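Local atomic coordinates of TAF6 (Antonospora locustae, PDB entry 4ATG), a protein that probably serves in transcription factor TFIID, where its helical HEAT repeat domain is involved in forming the complex between Taf6 and Taf9. Residues G1-P6 and Q40-Y44; C66-Y70 and I88-L92; S18-S22 and E59-T65; Y151-Y155 and N187-N191. One frame throughout, in Å; residues are numbered along the deposited sequence.

Interaction 1 (G1-P6 and Q40-Y44)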
loop_
_atom_site.group_PDB
_atom_site.type_symbol
_atom_site.label_atom_id
_atom_site.label_comp_id
_atom_site.label_asym_id
_atom_site.label_seq_id
_atom_site.Cartn_x
_atom_site.Cartn_y
_atom_site.Cartn_z
ATOM N N GLY A 1 20.144 -12.500 4.277
ATOM C CA GLY A 1 19.172 -13.398 3.658
ATOM C C GLY A 1 18.578 -14.343 4.677
ATOM O O GLY A 1 19.230 -14.671 5.681
ATOM N N SER A 2 17.347 -14.804 4.421
ATOM C CA SER A 2 16.640 -15.697 5.335
ATOM C C SER A 2 17.363 -17.037 5.532
ATOM O O SER A 2 17.291 -17.614 6.609
ATOM C CB SER A 2 15.177 -15.865 4.917
ATOM O OG SER A 2 15.075 -16.579 3.694
ATOM N N HIS A 3 18.187 -17.457 4.555
ATOM C CA HIS A 3 19.000 -18.675 4.668
ATOM C C HIS A 3 20.083 -18.537 5.769
ATOM O O HIS A 3 20.682 -19.529 6.177
ATOM C CB HIS A 3 19.635 -19.019 3.312
ATOM C CG HIS A 3 20.463 -17.900 2.748
ATOM N ND1 HIS A 3 21.816 -17.845 2.959
ATOM C CD2 HIS A 3 20.077 -16.791 2.078
ATOM C CE1 HIS A 3 22.232 -16.740 2.365
ATOM N NE2 HIS A 3 21.226 -16.072 1.824
ATOM N N MET A 4 20.313 -17.305 6.267
ATOM C CA MET A 4 21.341 -17.057 7.287
ATOM C C MET A 4 20.765 -16.987 8.707
ATOM O O MET A 4 21.524 -16.873 9.666
ATOM C CB MET A 4 22.081 -15.764 6.982
ATOM C CG MET A 4 22.919 -15.829 5.714
ATOM S SD MET A 4 23.126 -14.179 5.052
ATOM C CE MET A 4 24.251 -13.448 6.305
ATOM N N LEU A 5 19.442 -17.042 8.836
ATOM C CA LEU A 5 18.779 -16.973 10.135
ATOM C C LEU A 5 19.067 -18.260 10.938
ATOM O O LEU A 5 19.223 -19.312 10.320
ATOM C CB LEU A 5 17.248 -16.913 9.931
ATOM C CG LEU A 5 16.663 -15.617 9.374
ATOM C CD1 LEU A 5 15.287 -15.880 8.815
ATOM C CD2 LEU A 5 16.638 -14.518 10.428
ATOM N N PRO A 6 18.980 -18.222 12.297
ATOM C CA PRO A 6 19.004 -19.476 13.073
ATOM C C PRO A 6 17.872 -20.369 12.553
ATOM O O PRO A 6 16.844 -19.838 12.100
ATOM C CB PRO A 6 18.673 -19.008 14.499
ATOM C CG PRO A 6 19.085 -17.559 14.535
ATOM C CD PRO A 6 18.727 -17.052 13.168
ATOM N N GLN A 40 13.883 -9.796 13.944
ATOM C CA GLN A 40 14.900 -10.269 12.984
ATOM C C GLN A 40 14.282 -10.687 11.640
ATOM O O GLN A 40 14.932 -10.575 10.600
ATOM C CB GLN A 40 15.663 -11.457 13.557
ATOM C CG GLN A 40 17.024 -11.153 14.139
ATOM C CD GLN A 40 17.712 -12.479 14.401
ATOM O OE1 GLN A 40 17.384 -13.195 15.344
ATOM N NE2 GLN A 40 18.548 -12.914 13.477
ATOM N N LEU A 41 13.033 -11.194 11.674
ATOM C CA LEU A 41 12.324 -11.646 10.474
ATOM C C LEU A 41 11.697 -10.537 9.678
ATOM O O LEU A 41 11.443 -10.706 8.487
ATOM C CB LEU A 41 11.212 -12.654 10.878
ATOM C CG LEU A 41 11.698 -13.967 11.473
ATOM C CD1 LEU A 41 10.536 -14.941 11.650
ATOM C CD2 LEU A 41 12.663 -14.615 10.576
ATOM N N VAL A 42 11.351 -9.435 10.346
ATOM C CA VAL A 42 10.710 -8.265 9.715
ATOM C C VAL A 42 11.275 -7.866 8.329
ATOM O O VAL A 42 10.501 -7.845 7.374
ATOM C CB VAL A 42 10.541 -7.074 10.706
ATOM C CG1 VAL A 42 10.063 -5.821 9.960
ATOM C CG2 VAL A 42 9.534 -7.441 11.795
ATOM N N PRO A 43 12.578 -7.559 8.156
ATOM C CA PRO A 43 13.063 -7.188 6.810
ATOM C C PRO A 43 12.834 -8.275 5.754
ATOM O O PRO A 43 12.588 -7.967 4.590
ATOM C CB PRO A 43 14.574 -6.950 7.031
ATOM C CG PRO A 43 14.897 -7.627 8.301
ATOM C CD PRO A 43 13.672 -7.465 9.146
ATOM N N TYR A 44 12.927 -9.550 6.164
ATOM C CA TYR A 44 12.746 -10.686 5.260
ATOM C C TYR A 44 11.276 -10.845 4.864
ATOM O O TYR A 44 10.987 -11.134 3.704
ATOM C CB TYR A 44 13.333 -11.959 5.872
ATOM C CG TYR A 44 14.832 -11.844 6.068
ATOM C CD1 TYR A 44 15.676 -11.565 4.995
ATOM C CD2 TYR A 44 15.396 -11.907 7.338
ATOM C CE1 TYR A 44 17.036 -11.350 5.183
ATOM C CE2 TYR A 44 16.773 -11.784 7.525
ATOM C CZ TYR A 44 17.594 -11.537 6.439
ATOM O OH TYR A 44 18.949 -11.401 6.622
#
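G1 and Y44 meet through a hydrogen bond: the chain-terminal nitrogen, G1 N, donates to Y44 OH over 2.9 Å. The hydroxyl lies far enough from helix 42-55 to meet it. Over one face of the Y44 ring S2 N stands 3.5 Å above the plane, displaced toward the rim, whereas G1 CA comes at the ring obliquely, 3.3 Å from Y44 CE1. With CG beside its own backbone N (chi1 -63°), Y44 directs the ring toward residues 1 and 2. Shortening Y44 to an alanine removes ring and hydroxyl, and would probably leave G1 N without this partner and the 3-10 turn free to shift.

The segment 1-6 is a short lead-in to helix 7-20, the first helix of the chain, which belongs to a HEAT repeat domain. Residues 2-4 form a 3-10 turn, with M4 N bonded to G1 O, and P6 stands at the N-cap. G1 to M4 read like the remnant of a cleaved tag, so their fit is probably fortuitous.

The apolar part is carried by L5, a branched side chain that can touch several neighbours. Its CD1 meets L41 CD2 at 3.4 Å, a tight approach, and its CD2 lies 4.0 Å from Y44 CE2. Q40 slides past L5 in the opposite sense, laying NE2 3.9 Å from L5 CD2 and 4.2 Å from P6 CD. F13 of helix 7-20 touches S2, L41 and Y44, and an aromatic residue suits position 44 because its carbon flank can pack against both L5 and F13.

Interaction 2 (C66-Y70 and I88-L92); sequences CIALY and ILPSL
Two successive helices of the HEAT repeat domain, 60-75 and 85-97, pack antiparallel here, their short segments running at 156° with axes 11.2 Å apart. Y70 spans the distance with its ring. With CG held beside the backbone N (chi1 -79°), the ring reaches across toward the other helix and is met from different directions. I88 lays the methyl CG2 over one face, 4.2 Å from the centroid of the Y70 ring and 20° off its normal, a CH-pi contact to which the beta-branch is well suited. At the ring edge, L92 CD2 comes within 3.8 Å of Y70 CD2, and the same leucine methyl meets I67 CG2 at 4.1 Å. The tyrosine is buried, and the small polar S91 answers its phenol oxygen: Y70 OH and S91 OG share a hydrogen bond of 2.7 Å in which either may donate, with OG lying in the plane of the ring. Serine adds an acceptor and donor without bulk. Helix 42-55 completes the tyrosine site, since S50 OG also bonds Y70 OH and I49 touches the tyrosine side chain. From helix 104-121, I113 packs on I67 and L92, so the pair is touched by the helix before it and the helix after it.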
loop_
_atom_site.group_PDB
_atom_site.type_symbol
_atom_site.label_atom_id
_atom_site.label_comp_id
_atom_site.label_asym_id
_atom_site.label_seq_id
_atom_site.Cartn_x
_atom_site.Cartn_y
_atom_site.Cartn_z
ATOM N N CYS A 66 -1.321 -9.899 1.251
ATOM C CA CYS A 66 -0.033 -9.174 1.358
ATOM C C CYS A 66 -0.204 -7.839 2.045
ATOM O O CYS A 66 0.564 -7.507 2.942
ATOM C CB CYS A 66 0.598 -9.014 -0.015
ATOM S SG CYS A 66 1.193 -10.573 -0.716
ATOM N N ILE A 67 -1.246 -7.098 1.658
ATOM C CA ILE A 67 -1.556 -5.790 2.252
ATOM C C ILE A 67 -1.872 -5.967 3.735
ATOM O O ILE A 67 -1.406 -5.185 4.562
ATOM C CB ILE A 67 -2.725 -5.140 1.447
ATOM C CG1 ILE A 67 -2.257 -4.789 0.010
ATOM C CG2 ILE A 67 -3.263 -3.877 2.174
ATOM C CD1 ILE A 67 -3.482 -4.644 -1.043
ATOM N N ALA A 68 -2.667 -7.000 4.073
ATOM C CA ALA A 68 -3.056 -7.296 5.467
ATOM C C ALA A 68 -1.849 -7.695 6.292
ATOM O O ALA A 68 -1.787 -7.304 7.449
ATOM C CB ALA A 68 -4.118 -8.393 5.502
ATOM N N LEU A 69 -0.869 -8.440 5.697
ATOM C CA LEU A 69 0.359 -8.815 6.422
ATOM C C LEU A 69 1.182 -7.567 6.727
ATOM O O LEU A 69 1.762 -7.453 7.816
ATOM C CB LEU A 69 1.180 -9.827 5.624
ATOM C CG LEU A 69 0.557 -11.249 5.517
ATOM C CD1 LEU A 69 1.365 -12.089 4.526
ATOM C CD2 LEU A 69 0.590 -11.945 6.856
ATOM N N TYR A 70 1.266 -6.630 5.776
ATOM C CA TYR A 70 1.999 -5.379 6.071
ATOM C C TYR A 70 1.347 -4.655 7.255
ATOM O O TYR A 70 2.045 -4.181 8.153
ATOM C CB TYR A 70 1.972 -4.425 4.886
ATOM C CG TYR A 70 2.941 -4.740 3.762
ATOM C CD1 TYR A 70 4.169 -5.358 4.018
ATOM C CD2 TYR A 70 2.666 -4.350 2.457
ATOM C CE1 TYR A 70 5.089 -5.592 2.989
ATOM C CE2 TYR A 70 3.581 -4.563 1.428
ATOM C CZ TYR A 70 4.781 -5.200 1.695
ATOM O OH TYR A 70 5.647 -5.429 0.660
ATOM N N ILE A 88 8.015 -0.565 2.895
ATOM C CA ILE A 88 6.574 -0.906 2.847
ATOM C C ILE A 88 5.792 0.054 1.943
ATOM O O ILE A 88 4.955 -0.381 1.132
ATOM C CB ILE A 88 5.972 -0.921 4.286
ATOM C CG1 ILE A 88 6.575 -2.099 5.111
ATOM C CG2 ILE A 88 4.401 -1.041 4.247
ATOM C CD1 ILE A 88 6.230 -2.033 6.640
ATOM N N LEU A 89 6.015 1.360 2.126
ATOM C CA LEU A 89 5.241 2.375 1.397
ATOM C C LEU A 89 5.276 2.222 -0.133
ATOM O O LEU A 89 4.186 2.139 -0.712
ATOM C CB LEU A 89 5.639 3.790 1.843
ATOM C CG LEU A 89 4.839 4.390 2.980
ATOM C CD1 LEU A 89 5.520 5.660 3.475
ATOM C CD2 LEU A 89 3.414 4.760 2.511
ATOM N N PRO A 90 6.446 2.075 -0.804
ATOM C CA PRO A 90 6.418 1.903 -2.268
ATOM C C PRO A 90 5.737 0.602 -2.709
ATOM O O PRO A 90 5.081 0.606 -3.737
ATOM C CB PRO A 90 7.889 2.005 -2.692
ATOM C CG PRO A 90 8.663 1.715 -1.501
ATOM C CD PRO A 90 7.840 2.141 -0.311
ATOM N N SER A 91 5.788 -0.459 -1.883
ATOM C CA SER A 91 5.130 -1.734 -2.193
ATOM C C SER A 91 3.594 -1.552 -2.107
ATOM O O SER A 91 2.868 -1.994 -2.987
ATOM C CB SER A 91 5.589 -2.814 -1.228
ATOM O OG SER A 91 5.032 -4.055 -1.610
ATOM N N LEU A 92 3.114 -0.870 -1.063
ATOM C CA LEU A 92 1.700 -0.533 -0.971
ATOM C C LEU A 92 1.294 0.378 -2.122
ATOM O O LEU A 92 0.230 0.179 -2.692
ATOM C CB LEU A 92 1.416 0.174 0.332
ATOM C CG LEU A 92 1.379 -0.684 1.596
ATOM C CD1 LEU A 92 1.356 0.262 2.835
ATOM C CD2 LEU A 92 0.171 -1.628 1.576
#

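Interaction 3 (S18-S22 and E59-T65)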
loop_
_atom_site.group_PDB
_atom_site.type_symbol
_atom_site.label_atom_id
_atom_site.label_comp_id
_atom_site.label_asym_id
_atom_site.label_seq_id
_atom_site.Cartn_x
_atom_site.Cartn_y
_atom_site.Cartn_z
ATOM N N SER A 18 4.378 -19.991 3.637
ATOM C CA SER A 18 3.650 -21.122 3.056
ATOM C C SER A 18 2.142 -21.033 3.322
ATOM O O SER A 18 1.367 -21.692 2.619
ATOM C CB SER A 18 4.172 -22.441 3.615
ATOM O OG SER A 18 3.624 -22.687 4.904
ATOM N N MET A 19 1.735 -20.276 4.356
ATOM C CA MET A 19 0.323 -20.093 4.744
ATOM C C MET A 19 -0.392 -18.995 3.930
ATOM O O MET A 19 -1.601 -18.971 3.908
ATOM C CB MET A 19 0.216 -19.801 6.259
ATOM C CG MET A 19 0.628 -21.027 7.140
ATOM S SD MET A 19 1.120 -20.563 8.825
ATOM C CE MET A 19 -0.475 -20.355 9.566
ATOM N N ILE A 20 0.353 -18.096 3.255
ATOM C CA ILE A 20 -0.262 -17.002 2.477
ATOM C C ILE A 20 -1.252 -17.533 1.450
ATOM O O ILE A 20 -2.397 -17.069 1.401
ATOM C CB ILE A 20 0.823 -16.074 1.844
ATOM C CG1 ILE A 20 1.667 -15.387 2.927
ATOM C CG2 ILE A 20 0.192 -15.043 0.833
ATOM C CD1 ILE A 20 2.917 -14.596 2.391
ATOM N N LYS A 21 -0.835 -18.548 0.667
ATOM C CA LYS A 21 -1.689 -19.150 -0.359
ATOM C C LYS A 21 -2.276 -20.443 0.182
ATOM O O LYS A 21 -1.943 -21.525 -0.293
ATOM C CB LYS A 21 -0.899 -19.405 -1.659
ATOM C CG LYS A 21 -0.423 -18.147 -2.365
ATOM C CD LYS A 21 0.137 -18.492 -3.732
ATOM C CE LYS A 21 1.042 -17.413 -4.263
ATOM N NZ LYS A 21 1.481 -17.708 -5.661
ATOM N N SER A 22 -3.135 -20.343 1.200
ATOM C CA SER A 22 -3.736 -21.529 1.820
ATOM C C SER A 22 -4.958 -21.088 2.606
ATOM O O SER A 22 -5.155 -19.894 2.812
ATOM C CB SER A 22 -2.736 -22.184 2.780
ATOM O OG SER A 22 -2.617 -21.415 3.971
ATOM N N GLU A 59 -3.827 -11.983 -8.954
ATOM C CA GLU A 59 -4.363 -12.778 -7.848
ATOM C C GLU A 59 -4.807 -11.810 -6.756
ATOM O O GLU A 59 -4.034 -11.527 -5.851
ATOM C CB GLU A 59 -3.333 -13.792 -7.323
ATOM C CG GLU A 59 -3.029 -14.883 -8.342
ATOM C CD GLU A 59 -1.992 -15.886 -7.893
ATOM O OE1 GLU A 59 -2.362 -16.857 -7.192
ATOM O OE2 GLU A 59 -0.805 -15.702 -8.246
ATOM N N ALA A 60 -6.027 -11.263 -6.900
ATOM C CA ALA A 60 -6.611 -10.263 -5.991
ATOM C C ALA A 60 -6.582 -10.710 -4.540
ATOM O O ALA A 60 -6.205 -9.921 -3.676
ATOM C CB ALA A 60 -8.040 -9.925 -6.413
ATOM N N GLU A 61 -6.935 -11.986 -4.273
ATOM C CA GLU A 61 -6.938 -12.502 -2.905
ATOM C C GLU A 61 -5.529 -12.566 -2.303
ATOM O O GLU A 61 -5.361 -12.229 -1.134
ATOM C CB GLU A 61 -7.728 -13.821 -2.793
ATOM C CG GLU A 61 -9.215 -13.635 -3.114
ATOM C CD GLU A 61 -9.918 -12.525 -2.337
ATOM O OE1 GLU A 61 -9.878 -12.561 -1.085
ATOM O OE2 GLU A 61 -10.470 -11.597 -2.978
ATOM N N VAL A 62 -4.516 -12.903 -3.117
ATOM C CA VAL A 62 -3.109 -12.906 -2.628
ATOM C C VAL A 62 -2.680 -11.484 -2.325
ATOM O O VAL A 62 -2.122 -11.239 -1.257
ATOM C CB VAL A 62 -2.131 -13.638 -3.593
ATOM C CG1 VAL A 62 -0.675 -13.535 -3.120
ATOM C CG2 VAL A 62 -2.529 -15.106 -3.761
ATOM N N LEU A 63 -3.035 -10.524 -3.199
ATOM C CA LEU A 63 -2.668 -9.112 -2.970
ATOM C C LEU A 63 -3.290 -8.595 -1.685
ATOM O O LEU A 63 -2.619 -7.911 -0.906
ATOM C CB LEU A 63 -3.098 -8.226 -4.153
ATOM C CG LEU A 63 -2.370 -8.452 -5.496
ATOM C CD1 LEU A 63 -2.945 -7.581 -6.556
ATOM C CD2 LEU A 63 -0.897 -8.171 -5.396
ATOM N N LYS A 64 -4.563 -8.954 -1.433
ATOM C CA LYS A 64 -5.239 -8.543 -0.194
ATOM C C LYS A 64 -4.560 -9.107 1.045
ATOM O O LYS A 64 -4.423 -8.389 2.039
ATOM C CB LYS A 64 -6.713 -8.937 -0.207
ATOM C CG LYS A 64 -7.527 -8.121 -1.194
ATOM C CD LYS A 64 -8.980 -8.576 -1.150
ATOM C CE LYS A 64 -9.755 -8.064 -2.340
ATOM N NZ LYS A 64 -11.099 -8.685 -2.401
ATOM N N THR A 65 -4.111 -10.375 0.989
ATOM C CA THR A 65 -3.358 -11.007 2.093
ATOM C C THR A 65 -2.042 -10.274 2.325
ATOM O O THR A 65 -1.705 -10.028 3.472
ATOM C CB THR A 65 -3.130 -12.509 1.806
ATOM O OG1 THR A 65 -4.413 -13.116 1.687
ATOM C CG2 THR A 65 -2.382 -13.228 2.931
HETATM O O HOH W 1 -3.861 -15.292 -0.005
HETATM O O HOH W 2 1.638 -15.363 -7.003
#
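I20 overlaps T65 methyl to methyl: I20 CG2 lies 3.8 Å from T65 CG2, the two side chains crossing at a slant, and the same isoleucine branch approaches V62 CG1 at 4.3 Å. This joins the end of helix 7-20 to the first turns of helix 60-75. T65 suits a boundary position because it has two unlike branches. CG2, anti to the backbone N, goes to the apolar side, while OG1 (chi1 -60°) turns to water: a molecule 2.8 Å from T65 OG1 bridges to I20 O, to which it donates, near the weakly bonded end of helix 7-20. Farther out, K21 uses its long aliphatic stem before its charge: CG rests 4.0 Å from V62 CG2, and the extended chain then carries the amine toward E59, the N-cap residue of helix 60-75. K21 NZ and E59 OE2 form a long salt bridge of 4.0 Å, and a second water spans them, accepting from NZ and donating to OE2. L52 of helix 42-55 touches I20, K21 and V62 alike. The chemistry thus changes across the joint: the outer charges meet partly through water, whereas the inner side relies on methyl contacts.

Interaction 4 (Y151-Y155 and N187-N191)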
loop_
_atom_site.group_PDB
_atom_site.type_symbol
_atom_site.label_atom_id
_atom_site.label_comp_id
_atom_site.label_asym_id
_atom_site.label_seq_id
_atom_site.Cartn_x
_atom_site.Cartn_y
_atom_site.Cartn_z
ATOM N N TYR A 151 -7.215 6.341 -11.158
ATOM C CA TYR A 151 -8.310 6.205 -10.188
ATOM C C TYR A 151 -7.745 5.823 -8.821
ATOM O O TYR A 151 -8.165 6.381 -7.808
ATOM C CB TYR A 151 -9.330 5.157 -10.659
ATOM C CG TYR A 151 -10.415 4.871 -9.654
ATOM C CD1 TYR A 151 -11.523 5.708 -9.537
ATOM C CD2 TYR A 151 -10.345 3.759 -8.820
ATOM C CE1 TYR A 151 -12.524 5.455 -8.602
ATOM C CE2 TYR A 151 -11.330 3.510 -7.866
ATOM C CZ TYR A 151 -12.424 4.356 -7.771
ATOM O OH TYR A 151 -13.426 4.099 -6.871
ATOM N N GLY A 152 -6.851 4.835 -8.792
ATOM C CA GLY A 152 -6.232 4.419 -7.531
ATOM C C GLY A 152 -5.493 5.592 -6.911
ATOM O O GLY A 152 -5.681 5.897 -5.728
ATOM N N ALA A 153 -4.676 6.285 -7.722
ATOM C CA ALA A 153 -3.887 7.446 -7.272
ATOM C C ALA A 153 -4.787 8.543 -6.699
ATOM O O ALA A 153 -4.527 9.009 -5.595
ATOM C CB ALA A 153 -3.048 7.989 -8.409
ATOM N N LEU A 154 -5.875 8.905 -7.412
ATOM C CA LEU A 154 -6.819 9.916 -6.928
ATOM C C LEU A 154 -7.559 9.458 -5.663
ATOM O O LEU A 154 -7.711 10.253 -4.733
ATOM C CB LEU A 154 -7.840 10.303 -8.020
ATOM C CG LEU A 154 -8.823 11.431 -7.617
ATOM C CD1 LEU A 154 -8.084 12.713 -7.164
ATOM C CD2 LEU A 154 -9.797 11.729 -8.735
ATOM N N TYR A 155 -8.013 8.194 -5.622
ATOM C CA TYR A 155 -8.700 7.657 -4.440
ATOM C C TYR A 155 -7.812 7.811 -3.222
ATOM O O TYR A 155 -8.280 8.294 -2.198
ATOM C CB TYR A 155 -9.077 6.177 -4.617
ATOM C CG TYR A 155 -9.820 5.654 -3.411
ATOM C CD1 TYR A 155 -11.177 5.910 -3.242
ATOM C CD2 TYR A 155 -9.150 4.973 -2.396
ATOM C CE1 TYR A 155 -11.856 5.489 -2.102
ATOM C CE2 TYR A 155 -9.823 4.546 -1.246
ATOM C CZ TYR A 155 -11.178 4.805 -1.110
ATOM O OH TYR A 155 -11.867 4.383 -0.003
ATOM N N ASN A 187 -15.624 10.926 -12.402
ATOM C CA ASN A 187 -16.746 10.584 -11.506
ATOM C C ASN A 187 -16.302 10.650 -10.053
ATOM O O ASN A 187 -17.012 11.205 -9.217
ATOM C CB ASN A 187 -17.330 9.198 -11.814
ATOM C CG ASN A 187 -18.284 9.168 -12.990
ATOM O OD1 ASN A 187 -18.798 10.197 -13.448
ATOM N ND2 ASN A 187 -18.559 7.975 -13.496
ATOM N N LEU A 188 -15.109 10.117 -9.755
ATOM C CA LEU A 188 -14.551 10.154 -8.401
ATOM C C LEU A 188 -14.247 11.609 -8.016
ATOM O O LEU A 188 -14.591 12.048 -6.925
ATOM C CB LEU A 188 -13.243 9.315 -8.331
ATOM C CG LEU A 188 -12.461 9.369 -6.999
ATOM C CD1 LEU A 188 -13.321 8.883 -5.797
ATOM C CD2 LEU A 188 -11.168 8.551 -7.091
ATOM N N LEU A 189 -13.606 12.338 -8.921
ATOM C CA LEU A 189 -13.220 13.730 -8.749
ATOM C C LEU A 189 -14.433 14.584 -8.390
ATOM O O LEU A 189 -14.374 15.309 -7.397
ATOM C CB LEU A 189 -12.527 14.213 -10.036
ATOM C CG LEU A 189 -11.869 15.601 -10.047
ATOM C CD1 LEU A 189 -10.882 15.754 -8.895
ATOM C CD2 LEU A 189 -11.109 15.821 -11.366
ATOM N N ASP A 190 -15.553 14.444 -9.141
ATOM C CA ASP A 190 -16.796 15.189 -8.879
ATOM C C ASP A 190 -17.351 14.881 -7.472
ATOM O O ASP A 190 -17.780 15.805 -6.779
ATOM C CB ASP A 190 -17.841 14.910 -9.966
ATOM C CG ASP A 190 -17.612 15.604 -11.305
ATOM O OD1 ASP A 190 -16.809 16.568 -11.353
ATOM O OD2 ASP A 190 -18.265 15.208 -12.298
ATOM N N ASN A 191 -17.284 13.601 -7.029
ATOM C CA ASN A 191 -17.739 13.195 -5.691
ATOM C C ASN A 191 -16.848 13.786 -4.587
ATOM O O ASN A 191 -17.359 14.276 -3.581
ATOM C CB ASN A 191 -17.789 11.655 -5.574
ATOM C CG ASN A 191 -18.832 11.005 -6.461
ATOM O OD1 ASN A 191 -19.799 11.628 -6.884
ATOM N ND2 ASN A 191 -18.669 9.723 -6.746
#
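The short segments 151-155 and 187-191 run almost parallel, at 12°, with their axes 10.4 Å apart and no hydrogen bond between them. L188 carries most of the contact. It holds CG on the far side of CB from its own nitrogen (chi1 174°), which sends the methyl CD2 into the angle formed by Y151, L154 and Y155. There L188 CD2 lies 3.7 Å from Y151 CE1, coming at the ring obliquely, and 3.8 Å from L154 CG. It reaches backbone as well, 3.5 Å from Y155 N, an amide already bonded to Y151 O within its helix. The other methyl, CD1, stays near the plane of the Y155 ring, at its edge. Leucine suits the place because its forked end fits the corner between two tyrosines and a leucine.

The parallel direction follows from the fold. In this HEAT-type array of helices, 147-160 and 183-194 are separated in sequence by helix 162-179, so that they are next but one to each other; I169 of that helix touches both L154 and L189. W140 of helix 128-140 packs against the same two leucines.

L154 answers L188 in the reverse sense, the two side chains sliding past each other, and its CD2 extends to L189 CB at 3.9 Å. Y151 stands across L188 at about a right angle, and its ring also takes a cation-pi contact from K184. A serine in place of Y151 would probably open a gap beside L188 CD2 and deprive the K184 charge of its aromatic partner.

In the fold
Interactions 2 and 3 share helix 60-75 and touch through L69 CD1 and I20 CD1, 3.6 Å apart, so the two contacts follow each other along one helix. Interaction 2, about 5 Å from the chain's centre, is buried, and its polar pair is satisfied by hydroxyls; interaction 3, farther out, is partly buried and turns to water and a long ion pair. Interaction 1 is a surface contact at the amino-terminal end, leaning on a terminal nitrogen. Interaction 4 lies on the opposite side of the centre, about 40 Å from interaction 1 between centres, yet is buried and its cross-segment contacts are apolar. Antiparallel helices meet in interaction 2, parallel ones in interaction 4.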